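Local coordinates for protein ethylbenzene dehydrogenase alpha-subunit (Aromatoleum aromaticum, PDB 2IVF) that belongs to the molybdopterin oxidoreductase family and carries two pterin guanine dinucleotide cofactors, a molybdenum atom and an iron/sulfur cluster, at residues Gln608-Arg612 against Arg638-Ser642; Met631-Thr637 against Ala646-Cys652; Phe324-Gln328 against His798-Lys802. All blocks are in the same frame, centred on the assembly; numbering follows the deposited sequence.

In the fold
Contacts 1 and 2 lie side by side, their centres about 10 Å apart, within the molybdopterin oxidoreductase region of the chain, where both touch MD1. Their segments alternate: 608-612 follows strand 602-606, 631-637 runs straight into 638-642, and 646-652 comes last. Contact 2 pairs two neighbouring strands of a mixed sheet that also includes strand 602-606; contact 1 is made by the turns after strands 602-606 and 631-636. Together they hold the guanine, ribose and diphosphate of MD1. Contact 3, its centre about 46 Å from contact 1 and 52 Å from contact 2, lies on the opposite side of the chain's centre; it joins helices 322-328 and 796-800, which precede and follow all four other segments.

Contact 1 of 3, residues Gln608-Arg612 against Arg638-Ser642; sequences QNPMR and RMSSS. With MD1 (phosphoric acid 4-(2-amino-4-oxo-3,4,5,6,-tetrahydro-pteridin-6-yl)-2-hydroxy-3,4-dimercapto-but-3-en-yl ester guanylate ester), chain N.
Asn609 meets Ser642 through its amide oxygen and MD1 through its amide nitrogen, so one flat group joins the two loops to the cofactor. Its CB lies against the diphosphate, 3.1 Å from MD1 O2A. With CG anti to the backbone N (chi1 -173°), the amide is carried across to the serines of 640-642. There OD1 takes two bonds from one residue: Ser642 OG gives a short one of 2.6 Å, in the carbonyl plane and on a lone pair, while Ser642 N comes in at 3.1 Å, tilted 19° from that plane. At the other corner ND2 donates to MD1 O2A over 2.9 Å and also bonds Asp922, which receives Ser641 OG and forms a salt bridge with Arg638. Asn609 is the N-cap residue of helix 610-613, but its side chain makes no capping bond; Met611 N instead donates to Ser642 OG over 2.9 Å, and Pro610 CD presses on Ser642 CB. These turns follow two parallel strands of the sheet and form part of the dinucleotide pocket of this molybdopterin family. Arg638 runs transverse to the Asn609 side chain and grips the ribose, NE bonding MD1 O2' and NH2 reaching MD1 O3' at 2.7 Å. Arg612 bridges the diphosphate and the pterin side, NH1 donating to MD1 O2A at 2.9 Å and NH2 to the hydroxyl MD1 O11.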
loop_
_atom_site.group_PDB
_atom_site.type_symbol
_atom_site.label_atom_id
_atom_site.label_comp_id
_atom_site.label_asym_id
_atom_site.label_seq_id
_atom_site.Cartn_x
_atom_site.Cartn_y
_atom_site.Cartn_z
ATOM N N GLN A 608 4.277 17.234 -4.994
ATOM C CA GLN A 608 4.964 17.512 -3.766
ATOM C C GLN A 608 3.979 18.082 -2.765
ATOM O O GLN A 608 3.065 18.825 -3.132
ATOM C CB GLN A 608 6.090 18.498 -4.037
ATOM C CG GLN A 608 7.108 18.590 -2.916
ATOM C CD GLN A 608 7.043 19.854 -2.068
ATOM O OE1 GLN A 608 7.400 19.791 -0.876
ATOM N NE2 GLN A 608 6.614 21.022 -2.663
ATOM N N ASN A 609 4.197 17.760 -1.489
ATOM C CA ASN A 609 3.220 18.050 -0.429
ATOM C C ASN A 609 4.023 18.382 0.826
ATOM O O ASN A 609 4.177 17.543 1.662
ATOM C CB ASN A 609 2.368 16.763 -0.282
ATOM C CG ASN A 609 1.174 16.886 0.654
ATOM O OD1 ASN A 609 0.789 17.966 1.085
ATOM N ND2 ASN A 609 0.575 15.760 0.959
ATOM N N PRO A 610 4.601 19.594 0.918
ATOM C CA PRO A 610 5.576 19.896 1.985
ATOM C C PRO A 610 5.022 19.782 3.388
ATOM O O PRO A 610 5.762 19.497 4.328
ATOM C CB PRO A 610 6.007 21.352 1.700
ATOM C CG PRO A 610 4.952 21.948 0.853
ATOM C CD PRO A 610 4.377 20.760 0.045
ATOM N N MET A 611 3.714 20.010 3.555
ATOM C CA MET A 611 3.146 19.938 4.882
ATOM C C MET A 611 3.359 18.577 5.560
ATOM O O MET A 611 3.405 18.524 6.786
ATOM C CB MET A 611 1.682 20.299 4.883
ATOM C CG MET A 611 1.432 21.745 4.541
ATOM S SD MET A 611 2.117 22.955 5.746
ATOM C CE MET A 611 1.149 22.566 7.176
ATOM N N ARG A 612 3.454 17.482 4.805
ATOM C CA ARG A 612 3.914 16.200 5.418
ATOM C C ARG A 612 5.344 15.765 5.016
ATOM O O ARG A 612 6.024 15.042 5.758
ATOM C CB ARG A 612 2.950 15.045 5.150
ATOM C CG ARG A 612 2.625 14.797 3.698
ATOM C CD ARG A 612 2.512 13.348 3.411
ATOM N NE ARG A 612 3.780 12.668 3.617
ATOM C CZ ARG A 612 4.628 12.281 2.658
ATOM N NH1 ARG A 612 4.383 12.519 1.365
ATOM N NH2 ARG A 612 5.757 11.670 2.996
ATOM N N ARG A 638 -5.715 16.361 -6.530
ATOM C CA ARG A 638 -6.259 16.016 -5.254
ATOM C C ARG A 638 -6.052 17.198 -4.277
ATOM O O ARG A 638 -5.085 17.969 -4.394
ATOM C CB ARG A 638 -5.523 14.745 -4.813
ATOM C CG ARG A 638 -5.867 14.125 -3.502
ATOM C CD ARG A 638 -4.824 13.038 -3.138
ATOM N NE ARG A 638 -3.638 13.700 -2.625
ATOM C CZ ARG A 638 -3.440 14.011 -1.346
ATOM N NH1 ARG A 638 -4.331 13.705 -0.403
ATOM N NH2 ARG A 638 -2.362 14.664 -1.023
ATOM N N MET A 639 -6.985 17.365 -3.343
ATOM C CA MET A 639 -6.857 18.428 -2.351
ATOM C C MET A 639 -5.929 17.960 -1.233
ATOM O O MET A 639 -6.357 17.421 -0.197
ATOM C CB MET A 639 -8.194 18.915 -1.821
ATOM C CG MET A 639 -8.025 20.085 -0.899
ATOM S SD MET A 639 -7.380 21.557 -1.725
ATOM C CE MET A 639 -8.801 22.170 -2.603
ATOM N N SER A 640 -4.633 18.113 -1.496
ATOM C CA SER A 640 -3.599 17.766 -0.522
ATOM C C SER A 640 -3.617 18.752 0.610
ATOM O O SER A 640 -4.160 19.829 0.486
ATOM C CB SER A 640 -2.209 17.773 -1.181
ATOM O OG SER A 640 -1.796 19.075 -1.496
ATOM N N SER A 641 -3.000 18.369 1.721
ATOM C CA SER A 641 -2.889 19.252 2.843
ATOM C C SER A 641 -2.149 20.511 2.456
ATOM O O SER A 641 -2.505 21.610 2.925
ATOM C CB SER A 641 -2.199 18.546 4.018
ATOM O OG SER A 641 -0.895 18.191 3.683
ATOM N N SER A 642 -1.139 20.390 1.583
ATOM C CA SER A 642 -0.384 21.594 1.163
ATOM C C SER A 642 -1.162 22.507 0.215
ATOM O O SER A 642 -1.031 23.739 0.291
ATOM C CB SER A 642 0.997 21.241 0.571
ATOM O OG SER A 642 1.706 20.392 1.463
HETATM P PB MD1 N . 5.405 13.767 -1.888
HETATM O O3B MD1 N . 4.074 12.918 -1.779
HETATM O O1B MD1 N . 5.930 13.577 -3.265
HETATM O O2B MD1 N . 5.289 15.099 -1.255
HETATM O O3A MD1 N . 6.361 12.954 -0.918
HETATM C C10 MD1 N . 7.192 11.863 -1.371
HETATM C C11 MD1 N . 7.774 11.289 -0.088
HETATM O O11 MD1 N . 6.673 10.492 0.466
HETATM C C12 MD1 N . 8.920 10.366 -0.401
HETATM S S12 MD1 N . 9.177 9.744 -1.974
HETATM C C13 MD1 N . 9.769 9.927 0.584
HETATM S S13 MD1 N . 11.030 8.849 0.276
HETATM C C14 MD1 N . 9.666 10.385 1.989
HETATM N N15 MD1 N . 9.424 9.418 3.005
HETATM C C16 MD1 N . 9.190 9.791 4.303
HETATM C C15 MD1 N . 9.088 8.783 5.245
HETATM O O14 MD1 N . 9.215 7.570 4.928
HETATM N N17 MD1 N . 8.775 9.204 6.497
HETATM C C17 MD1 N . 8.647 10.558 6.811
HETATM N N16 MD1 N . 8.366 10.851 8.073
HETATM N N18 MD1 N . 8.801 11.511 5.878
HETATM C C20 MD1 N . 9.075 11.140 4.645
HETATM N N8 MD1 N . 9.284 12.101 3.708
HETATM C C7 MD1 N . 9.514 11.851 2.310
HETATM P PA MD1 N . 2.523 13.318 -1.625
HETATM O O1A MD1 N . 1.769 12.145 -2.161
HETATM O O2A MD1 N . 2.288 13.685 -0.210
HETATM O "O5'" MD1 N . 2.291 14.589 -2.533
HETATM C "C5'" MD1 N . 2.314 14.372 -3.940
HETATM C "C4'" MD1 N . 1.121 14.980 -4.553
HETATM O "O4'" MD1 N . 1.184 14.548 -5.907
HETATM C "C1'" MD1 N . -0.180 14.494 -6.325
HETATM N N9 MD1 N . -0.412 13.695 -7.536
HETATM C C4 MD1 N . -0.656 14.233 -8.722
HETATM N N3 MD1 N . -0.718 15.537 -9.082
HETATM C C2 MD1 N . -0.965 15.871 -10.349
HETATM N N2 MD1 N . -1.014 17.177 -10.724
HETATM N N1 MD1 N . -1.236 14.857 -11.247
HETATM C C6 MD1 N . -1.193 13.517 -10.949
HETATM O O6 MD1 N . -1.381 12.692 -11.843
HETATM C C5 MD1 N . -0.879 13.179 -9.623
HETATM N N7 MD1 N . -0.768 12.040 -8.947
HETATM C C8 MD1 N . -0.474 12.369 -7.686
HETATM C "C2'" MD1 N . -0.918 13.858 -5.150
HETATM O "O2'" MD1 N . -2.330 14.179 -5.108
HETATM C "C3'" MD1 N . -0.134 14.360 -3.928
HETATM O "O3'" MD1 N . -0.866 15.371 -3.188
HETATM O O HOH W 1 0.205 19.220 -3.203
#

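Contact 2 of 3, residues Met631-Thr637 against Ala646-Cys652; sequences MIFALET and ADIVLPC. With MD1 (phosphoric acid 4-(2-amino-4-oxo-3,4,5,6,-tetrahydro-pteridin-6-yl)-2-hydroxy-3,4-dimercapto-but-3-en-yl ester guanylate ester), chain N.
Strands 631-636 and 648-651 run parallel, their axes 4.7 Å apart at closest approach and 18° from exact alignment, as neighbours in the mixed sheet in which their C-terminal ends reach MD1. Bonds pass back and forth in the staggered parallel pattern: Ala634 N to Ile648 O, Leu650 N to Ala634 O at 2.7 Å, then Glu636 N to Leu650 O. Where the pairing begins, Ile632 O accepts from both Asp647 N and Ile648 N. Asp647 turns its carboxylate back to the same residue: OD2 takes Ile632 N at 2.7 Å on its anti side, 32° out of the carboxylate plane, and salt bridges to Arg149 and Arg153 hold the acid further. On the face of Phe633 and Leu635, Leu635 and Leu650 run alongside each other in the same direction, with their CD1 atoms 4.0 Å apart, both against helix 687-704, Leu650 also against helix 163-181. Cys652 SG packs on Leu635 CB at 3.9 Å. The other end meets the cofactor. Glu636 spans both ribose hydroxyls, OE1 receiving MD1 O2' and OE2 receiving MD1 O3' at 2.6 Å, while the guanine amino group MD1 N2 donates to Leu635 O over 2.8 Å.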
loop_
_atom_site.group_PDB
_atom_site.type_symbol
_atom_site.label_atom_id
_atom_site.label_comp_id
_atom_site.label_asym_id
_atom_site.label_seq_id
_atom_site.Cartn_x
_atom_site.Cartn_y
_atom_site.Cartn_z
ATOM N N MET A 631 2.730 34.192 -4.011
ATOM C CA MET A 631 1.894 33.228 -4.740
ATOM C C MET A 631 2.314 31.824 -4.442
ATOM O O MET A 631 3.473 31.433 -4.648
ATOM C CB MET A 631 1.990 33.480 -6.249
ATOM C CG MET A 631 1.383 32.436 -7.140
ATOM S SD MET A 631 -0.399 32.279 -6.911
ATOM C CE MET A 631 -0.938 33.943 -7.439
ATOM N N ILE A 632 1.331 31.029 -4.039
ATOM C CA ILE A 632 1.514 29.625 -3.897
ATOM C C ILE A 632 0.499 29.019 -4.807
ATOM O O ILE A 632 -0.698 29.286 -4.657
ATOM C CB ILE A 632 1.238 29.152 -2.459
ATOM C CG1 ILE A 632 2.118 29.927 -1.498
ATOM C CG2 ILE A 632 1.469 27.662 -2.383
ATOM C CD1 ILE A 632 1.859 29.660 0.027
ATOM N N PHE A 633 0.954 28.233 -5.774
ATOM C CA PHE A 633 0.003 27.585 -6.661
ATOM C C PHE A 633 0.326 26.120 -6.793
ATOM O O PHE A 633 1.491 25.699 -6.715
ATOM C CB PHE A 633 -0.100 28.287 -8.012
ATOM C CG PHE A 633 1.149 28.170 -8.886
ATOM C CD1 PHE A 633 2.252 28.966 -8.648
ATOM C CD2 PHE A 633 1.202 27.273 -9.946
ATOM C CE1 PHE A 633 3.372 28.904 -9.481
ATOM C CE2 PHE A 633 2.350 27.184 -10.743
ATOM C CZ PHE A 633 3.417 27.999 -10.508
ATOM N N ALA A 634 -0.729 25.340 -6.955
ATOM C CA ALA A 634 -0.625 23.912 -6.988
ATOM C C ALA A 634 -1.201 23.397 -8.286
ATOM O O ALA A 634 -2.256 23.875 -8.741
ATOM C CB ALA A 634 -1.359 23.308 -5.843
ATOM N N LEU A 635 -0.503 22.413 -8.849
ATOM C CA LEU A 635 -0.998 21.623 -9.951
ATOM C C LEU A 635 -1.328 20.277 -9.368
ATOM O O LEU A 635 -0.432 19.452 -9.152
ATOM C CB LEU A 635 0.031 21.476 -11.046
ATOM C CG LEU A 635 0.120 22.632 -12.018
ATOM C CD1 LEU A 635 0.803 23.766 -11.340
ATOM C CD2 LEU A 635 0.878 22.199 -13.305
ATOM N N GLU A 636 -2.614 20.085 -9.089
ATOM C CA GLU A 636 -3.070 18.933 -8.343
ATOM C C GLU A 636 -4.245 18.221 -8.951
ATOM O O GLU A 636 -5.102 18.801 -9.638
ATOM C CB GLU A 636 -3.433 19.378 -6.911
ATOM C CG GLU A 636 -2.374 19.126 -5.857
ATOM C CD GLU A 636 -2.083 17.692 -5.535
ATOM O OE1 GLU A 636 -2.702 16.737 -6.102
ATOM O OE2 GLU A 636 -1.197 17.516 -4.667
ATOM N N THR A 637 -4.304 16.937 -8.666
ATOM C CA THR A 637 -5.477 16.137 -8.911
ATOM C C THR A 637 -6.328 16.055 -7.665
ATOM O O THR A 637 -7.518 15.737 -7.730
ATOM C CB THR A 637 -5.080 14.705 -9.271
ATOM O OG1 THR A 637 -4.200 14.215 -8.262
ATOM C CG2 THR A 637 -4.374 14.685 -10.625
ATOM N N ALA A 646 -2.639 26.884 -0.586
ATOM C CA ALA A 646 -2.329 27.564 -1.823
ATOM C C ALA A 646 -3.249 28.753 -2.064
ATOM O O ALA A 646 -4.350 28.872 -1.496
ATOM C CB ALA A 646 -2.447 26.574 -2.991
ATOM N N ASP A 647 -2.791 29.650 -2.918
ATOM C CA ASP A 647 -3.591 30.737 -3.392
ATOM C C ASP A 647 -4.406 30.326 -4.582
ATOM O O ASP A 647 -5.498 30.834 -4.762
ATOM C CB ASP A 647 -2.703 31.907 -3.758
ATOM C CG ASP A 647 -1.824 32.318 -2.612
ATOM O OD1 ASP A 647 -2.340 32.486 -1.473
ATOM O OD2 ASP A 647 -0.618 32.459 -2.856
ATOM N N ILE A 648 -3.858 29.416 -5.391
ATOM C CA ILE A 648 -4.467 28.976 -6.632
ATOM C C ILE A 648 -4.238 27.473 -6.733
ATOM O O ILE A 648 -3.117 26.990 -6.540
ATOM C CB ILE A 648 -3.805 29.674 -7.871
ATOM C CG1 ILE A 648 -4.042 31.175 -7.889
ATOM C CG2 ILE A 648 -4.315 29.042 -9.181
ATOM C CD1 ILE A 648 -5.494 31.613 -8.042
ATOM N N VAL A 649 -5.290 26.717 -7.026
ATOM C CA VAL A 649 -5.145 25.300 -7.285
ATOM C C VAL A 649 -5.658 25.053 -8.698
ATOM O O VAL A 649 -6.797 25.448 -9.036
ATOM C CB VAL A 649 -5.910 24.463 -6.252
ATOM C CG1 VAL A 649 -5.781 22.962 -6.565
ATOM C CG2 VAL A 649 -5.410 24.787 -4.820
ATOM N N LEU A 650 -4.810 24.403 -9.516
ATOM C CA LEU A 650 -5.099 24.142 -10.924
ATOM C C LEU A 650 -5.404 22.662 -11.078
ATOM O O LEU A 650 -4.569 21.822 -10.682
ATOM C CB LEU A 650 -3.879 24.454 -11.750
ATOM C CG LEU A 650 -3.423 25.903 -11.725
ATOM C CD1 LEU A 650 -2.202 26.030 -12.586
ATOM C CD2 LEU A 650 -4.541 26.840 -12.174
ATOM N N PRO A 651 -6.581 22.314 -11.597
ATOM C CA PRO A 651 -6.927 20.873 -11.611
ATOM C C PRO A 651 -6.256 20.080 -12.733
ATOM O O PRO A 651 -6.270 20.518 -13.855
ATOM C CB PRO A 651 -8.431 20.873 -11.849
ATOM C CG PRO A 651 -8.675 22.084 -12.694
ATOM C CD PRO A 651 -7.659 23.133 -12.143
ATOM N N CYS A 652 -5.753 18.880 -12.420
ATOM C CA CYS A 652 -5.034 18.071 -13.371
ATOM C C CYS A 652 -5.666 16.717 -13.642
ATOM O O CYS A 652 -6.429 16.146 -12.846
ATOM C CB CYS A 652 -3.588 17.866 -12.913
ATOM S SG CYS A 652 -2.735 19.425 -12.819
HETATM P PB MD1 N . 5.405 13.767 -1.888
HETATM O O3B MD1 N . 4.074 12.918 -1.779
HETATM O O1B MD1 N . 5.930 13.577 -3.265
HETATM O O2B MD1 N . 5.289 15.099 -1.255
HETATM O O3A MD1 N . 6.361 12.954 -0.918
HETATM C C10 MD1 N . 7.192 11.863 -1.371
HETATM C C11 MD1 N . 7.774 11.289 -0.088
HETATM O O11 MD1 N . 6.673 10.492 0.466
HETATM C C12 MD1 N . 8.920 10.366 -0.401
HETATM S S12 MD1 N . 9.177 9.744 -1.974
HETATM C C13 MD1 N . 9.769 9.927 0.584
HETATM S S13 MD1 N . 11.030 8.849 0.276
HETATM C C14 MD1 N . 9.666 10.385 1.989
HETATM N N15 MD1 N . 9.424 9.418 3.005
HETATM C C16 MD1 N . 9.190 9.791 4.303
HETATM C C15 MD1 N . 9.088 8.783 5.245
HETATM O O14 MD1 N . 9.215 7.570 4.928
HETATM N N17 MD1 N . 8.775 9.204 6.497
HETATM C C17 MD1 N . 8.647 10.558 6.811
HETATM N N16 MD1 N . 8.366 10.851 8.073
HETATM N N18 MD1 N . 8.801 11.511 5.878
HETATM C C20 MD1 N . 9.075 11.140 4.645
HETATM N N8 MD1 N . 9.284 12.101 3.708
HETATM C C7 MD1 N . 9.514 11.851 2.310
HETATM P PA MD1 N . 2.523 13.318 -1.625
HETATM O O1A MD1 N . 1.769 12.145 -2.161
HETATM O O2A MD1 N . 2.288 13.685 -0.210
HETATM O "O5'" MD1 N . 2.291 14.589 -2.533
HETATM C "C5'" MD1 N . 2.314 14.372 -3.940
HETATM C "C4'" MD1 N . 1.121 14.980 -4.553
HETATM O "O4'" MD1 N . 1.184 14.548 -5.907
HETATM C "C1'" MD1 N . -0.180 14.494 -6.325
HETATM N N9 MD1 N . -0.412 13.695 -7.536
HETATM C C4 MD1 N . -0.656 14.233 -8.722
HETATM N N3 MD1 N . -0.718 15.537 -9.082
HETATM C C2 MD1 N . -0.965 15.871 -10.349
HETATM N N2 MD1 N . -1.014 17.177 -10.724
HETATM N N1 MD1 N . -1.236 14.857 -11.247
HETATM C C6 MD1 N . -1.193 13.517 -10.949
HETATM O O6 MD1 N . -1.381 12.692 -11.843
HETATM C C5 MD1 N . -0.879 13.179 -9.623
HETATM N N7 MD1 N . -0.768 12.040 -8.947
HETATM C C8 MD1 N . -0.474 12.369 -7.686
HETATM C "C2'" MD1 N . -0.918 13.858 -5.150
HETATM O "O2'" MD1 N . -2.330 14.179 -5.108
HETATM C "C3'" MD1 N . -0.134 14.360 -3.928
HETATM O "O3'" MD1 N . -0.866 15.371 -3.188
#

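Contact 3 of 3, residues Phe324-Gln328 against His798-Lys802; sequences FVCEQ and HFDDK
Glu327 leaves its helix with CG anti to the backbone N (chi1 166°) and stays extended to the carboxylate, while Lys802 bends at chi2 and then runs straight to NZ; the two side chains meet nearly perpendicular, in a salt bridge. This is packing between helix 322-328 and the C-terminal end of helix 796-800, two elements some 470 residues apart in sequence. Lys802, which has positive phi, is the first residue to leave helical geometry there. Its NZ lies 2.5 Å from Glu327 OE2, on the syn side of that oxygen and 34° out of the carboxylate plane, and is also 2.9 Å from Glu327 OE1. The same ammonium donates to Phe799 O over 2.6 Å, in the carbonyl plane, and thereby folds back over the helix end as well as reaching across. Glu327 OE2 has a second donor on its anti side, Gln328 NE2 at 2.9 Å, which probably helps to fix the carboxylate and to spread its charge. In Gln328 the bend at chi2 carries the amide toward helix 796-800; OE1 is taken by Trp471, outside both segments. Beside the polar groups, Phe324 and Phe799 pack together, with Phe324 CE2 3.9 Å from Phe799 CD1. Gln328 CG sits over the centre of the Phe324 ring, 3.6 Å above its plane, and Trp471 meets that ring edge-to-face. Gln328 NE2 also donates to His798 O over 3.0 Å in a nearly straight bond (174°), approaching from above the carbonyl plane.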
loop_
_atom_site.group_PDB
_atom_site.type_symbol
_atom_site.label_atom_id
_atom_site.label_comp_id
_atom_site.label_asym_id
_atom_site.label_seq_id
_atom_site.Cartn_x
_atom_site.Cartn_y
_atom_site.Cartn_z
ATOM N N PHE A 324 39.467 -11.048 -3.052
ATOM C CA PHE A 324 38.467 -10.046 -3.389
ATOM C C PHE A 324 38.755 -8.770 -2.638
ATOM O O PHE A 324 38.709 -7.673 -3.211
ATOM C CB PHE A 324 37.076 -10.577 -3.013
ATOM C CG PHE A 324 35.925 -9.681 -3.415
ATOM C CD1 PHE A 324 35.541 -8.592 -2.633
ATOM C CD2 PHE A 324 35.194 -9.957 -4.569
ATOM C CE1 PHE A 324 34.478 -7.771 -2.997
ATOM C CE2 PHE A 324 34.108 -9.153 -4.933
ATOM C CZ PHE A 324 33.742 -8.068 -4.149
ATOM N N VAL A 325 39.030 -8.899 -1.341
ATOM C CA VAL A 325 39.345 -7.734 -0.508
ATOM C C VAL A 325 40.581 -7.000 -1.030
ATOM O O VAL A 325 40.608 -5.783 -1.182
ATOM C CB VAL A 325 39.479 -8.178 0.957
ATOM C CG1 VAL A 325 40.472 -7.352 1.753
ATOM C CG2 VAL A 325 38.094 -8.194 1.599
ATOM N N CYS A 326 41.591 -7.765 -1.357
ATOM C CA CYS A 326 42.846 -7.216 -1.837
ATOM C C CYS A 326 42.704 -6.547 -3.175
ATOM O O CYS A 326 43.404 -5.602 -3.479
ATOM C CB CYS A 326 43.874 -8.329 -1.893
ATOM S SG CYS A 326 44.530 -8.700 -0.262
ATOM N N GLU A 327 41.767 -7.008 -3.974
ATOM C CA GLU A 327 41.617 -6.460 -5.325
ATOM C C GLU A 327 40.666 -5.270 -5.350
ATOM O O GLU A 327 40.963 -4.244 -5.988
ATOM C CB GLU A 327 41.156 -7.594 -6.251
ATOM C CG GLU A 327 40.629 -7.235 -7.607
ATOM C CD GLU A 327 40.008 -8.467 -8.263
ATOM O OE1 GLU A 327 40.797 -9.342 -8.706
ATOM O OE2 GLU A 327 38.753 -8.568 -8.296
ATOM N N GLN A 328 39.543 -5.394 -4.652
ATOM C CA GLN A 328 38.403 -4.540 -4.855
ATOM C C GLN A 328 38.389 -3.324 -3.968
ATOM O O GLN A 328 37.675 -2.382 -4.263
ATOM C CB GLN A 328 37.088 -5.312 -4.631
ATOM C CG GLN A 328 36.783 -6.427 -5.611
ATOM C CD GLN A 328 36.333 -5.893 -6.960
ATOM O OE1 GLN A 328 35.418 -5.083 -7.031
ATOM N NE2 GLN A 328 37.000 -6.316 -8.026
ATOM N N HIS A 798 33.402 -3.997 -12.271
ATOM C CA HIS A 798 34.393 -3.947 -11.216
ATOM C C HIS A 798 34.974 -5.322 -10.939
ATOM O O HIS A 798 36.196 -5.470 -10.837
ATOM C CB HIS A 798 33.845 -3.295 -9.949
ATOM C CG HIS A 798 33.277 -1.927 -10.196
ATOM N ND1 HIS A 798 34.034 -0.898 -10.699
ATOM C CD2 HIS A 798 32.023 -1.439 -10.047
ATOM C CE1 HIS A 798 33.274 0.181 -10.829
ATOM N NE2 HIS A 798 32.046 -0.124 -10.440
ATOM N N PHE A 799 34.126 -6.324 -10.851
ATOM C CA PHE A 799 34.603 -7.669 -10.532
ATOM C C PHE A 799 35.210 -8.431 -11.709
ATOM O O PHE A 799 36.384 -8.873 -11.629
ATOM C CB PHE A 799 33.494 -8.486 -9.858
ATOM C CG PHE A 799 33.899 -9.875 -9.577
ATOM C CD1 PHE A 799 34.867 -10.134 -8.624
ATOM C CD2 PHE A 799 33.332 -10.935 -10.289
ATOM C CE1 PHE A 799 35.288 -11.439 -8.369
ATOM C CE2 PHE A 799 33.733 -12.243 -10.047
ATOM C CZ PHE A 799 34.725 -12.500 -9.095
ATOM N N ASP A 800 34.453 -8.605 -12.791
ATOM C CA ASP A 800 34.951 -9.339 -13.990
ATOM C C ASP A 800 36.057 -8.608 -14.700
ATOM O O ASP A 800 37.014 -9.215 -15.146
ATOM C CB ASP A 800 33.831 -9.586 -15.027
ATOM C CG ASP A 800 32.909 -10.754 -14.641
ATOM O OD1 ASP A 800 33.262 -11.523 -13.717
ATOM O OD2 ASP A 800 31.841 -10.914 -15.264
ATOM N N ASP A 801 35.874 -7.312 -14.884
ATOM C CA ASP A 801 36.745 -6.510 -15.721
ATOM C C ASP A 801 37.821 -5.764 -14.946
ATOM O O ASP A 801 38.712 -5.152 -15.521
ATOM C CB ASP A 801 35.903 -5.505 -16.535
ATOM C CG ASP A 801 35.080 -6.184 -17.615
ATOM O OD1 ASP A 801 35.389 -7.359 -17.910
ATOM O OD2 ASP A 801 34.154 -5.526 -18.148
ATOM N N LYS A 802 37.693 -5.774 -13.634
ATOM C CA LYS A 802 38.624 -5.111 -12.754
ATOM C C LYS A 802 38.609 -3.610 -12.958
ATOM O O LYS A 802 39.623 -2.949 -12.789
ATOM C CB LYS A 802 40.025 -5.693 -12.897
ATOM C CG LYS A 802 40.063 -7.206 -12.828
ATOM C CD LYS A 802 39.477 -7.772 -11.546
ATOM C CE LYS A 802 39.278 -9.300 -11.663
ATOM N NZ LYS A 802 38.559 -9.834 -10.477
#